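Local coordinates for protein BA42 (PDB 4OA3) that is of unknown function but binds calcium ions through a stand-alone TPM domain, in an Antarctic bacterium, at residues K38-E41 with I42-D46. Numbering follows the deposited sequence.
Sequences KTSE and IDVFD
Ser40 and Glu41 meet Val44 where the loop after strand 31-37 of the TPM domain turns into helix 44-54, a local contact round an N-capped helix start on the surface. Val44 was deposited in two conformers, and its methyl contacts hold for the one described here. In it, chi1 of -61° puts CG1 anti to the carbonyl carbon, beside the backbone N, and this methyl lies 3.5 Å from Ser40 OG and 3.4 Å from Glu41 O. Ser40 OG has its polar partner in Tyr69 OH, a hydrogen bond that ties the loop to strand 65-71, while Ser40 CB is 3.8 Å from Val44 CG1 in the same conformer.

Glu41 can be followed outward from the backbone. Its CB lies 4.2 Å from Asp43 O, then CG and CD continue in an extended chain (chi2 176°) that carries the carboxylate out beside the helix start. There a water donates to Glu41 OE1 at 2.6 Å and to Asp43 O at 2.8 Å; no direct hydrogen bond joins 38-41 to 42-46. The side chain of Glu41 also touches Arg47, one turn further along.

Asp43 is the N-cap. Its carboxylate reaches forward to the first turn and accepts a weak but nearly straight capping bond, Asp46 N to Asp43 OD1, 3.3 Å long with an N-H...O angle of 167°.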
loop_
_atom_site.group_PDB
_atom_site.type_symbol
_atom_site.label_atom_id
_atom_site.label_comp_id
_atom_site.label_asym_id
_atom_site.label_seq_id
_atom_site.Cartn_x
_atom_site.Cartn_y
_atom_site.Cartn_z
ATOM N N LYS A 38 4.967 -6.470 13.777
ATOM C CA LYS A 38 6.031 -5.908 14.617
ATOM C C LYS A 38 7.415 -6.038 13.984
ATOM O O LYS A 38 8.132 -5.054 13.860
ATOM C CB LYS A 38 6.016 -6.574 16.001
ATOM N N THR A 39 7.761 -7.265 13.538
ATOM C CA THR A 39 9.095 -7.566 13.020
ATOM C C THR A 39 9.040 -8.238 11.671
ATOM O O THR A 39 8.101 -8.979 11.390
ATOM C CB THR A 39 9.852 -8.480 14.024
ATOM O OG1 THR A 39 9.129 -9.700 14.210
ATOM C CG2 THR A 39 10.047 -7.825 15.382
ATOM N N SER A 40 10.036 -7.982 10.832
ATOM C CA SER A 40 10.084 -8.612 9.515
ATOM C C SER A 40 11.122 -9.728 9.486
ATOM O O SER A 40 11.565 -10.197 10.523
ATOM C CB SER A 40 10.397 -7.600 8.430
ATOM O OG SER A 40 10.106 -8.194 7.175
ATOM N N GLU A 41 11.366 -10.234 8.308
ATOM C CA GLU A 41 12.374 -11.253 8.036
ATOM C C GLU A 41 13.587 -10.552 7.450
ATOM O O GLU A 41 13.493 -9.386 7.056
ATOM C CB GLU A 41 11.784 -12.243 7.056
ATOM C CG GLU A 41 10.585 -12.970 7.666
ATOM C CD GLU A 41 9.849 -13.925 6.749
ATOM O OE1 GLU A 41 10.190 -14.032 5.554
ATOM O OE2 GLU A 41 8.921 -14.605 7.255
ATOM N N ILE A 42 14.724 -11.225 7.359
ATOM C CA ILE A 42 15.917 -10.555 6.850
ATOM C C ILE A 42 15.689 -10.091 5.423
ATOM O O ILE A 42 16.110 -8.956 5.086
ATOM C CB ILE A 42 17.149 -11.478 7.003
ATOM C CG1 ILE A 42 17.457 -11.761 8.480
ATOM C CG2 ILE A 42 18.383 -10.913 6.267
ATOM C CD1 ILE A 42 17.882 -10.646 9.309
ATOM N N ASP A 43 15.079 -10.918 4.581
ATOM C CA ASP A 43 14.719 -10.492 3.225
ATOM C C ASP A 43 13.274 -9.940 3.320
ATOM O O ASP A 43 12.302 -10.702 3.235
ATOM C CB ASP A 43 14.847 -11.614 2.236
ATOM C CG ASP A 43 14.701 -11.123 0.807
ATOM O OD1 ASP A 43 14.074 -10.063 0.609
ATOM O OD2 ASP A 43 15.274 -11.761 -0.093
ATOM N N VAL A 44 13.137 -8.624 3.530
ATOM C CA VAL A 44 11.822 -7.995 3.688
ATOM C C VAL A 44 10.954 -8.134 2.446
ATOM O O VAL A 44 9.743 -8.253 2.588
ATOM C CB VAL A 44 11.914 -6.524 4.168
ATOM C CG1 VAL A 44 12.588 -6.441 5.539
ATOM C CG2 VAL A 44 12.647 -5.642 3.145
ATOM N N PHE A 45 11.549 -8.110 1.236
ATOM C CA PHE A 45 10.795 -8.265 -0.006
ATOM C C PHE A 45 10.095 -9.623 -0.037
ATOM O O PHE A 45 8.899 -9.675 -0.325
ATOM C CB PHE A 45 11.733 -8.127 -1.206
ATOM C CG PHE A 45 11.062 -8.175 -2.553
ATOM C CD1 PHE A 45 10.959 -9.365 -3.254
ATOM C CD2 PHE A 45 10.520 -7.030 -3.108
ATOM C CE1 PHE A 45 10.377 -9.394 -4.524
ATOM C CE2 PHE A 45 9.952 -7.055 -4.379
ATOM C CZ PHE A 45 9.873 -8.239 -5.068
ATOM N N ASP A 46 10.813 -10.726 0.299
ATOM C CA ASP A 46 10.232 -12.048 0.338
ATOM C C ASP A 46 9.092 -12.098 1.367
ATOM O O ASP A 46 8.072 -12.733 1.108
ATOM C CB ASP A 46 11.268 -13.163 0.652
ATOM C CG ASP A 46 12.022 -13.674 -0.564
ATOM O OD1 ASP A 46 12.061 -12.957 -1.581
ATOM O OD2 ASP A 46 12.578 -14.792 -0.489
HETATM O O HOH W 1 12.103 -13.460 3.817
#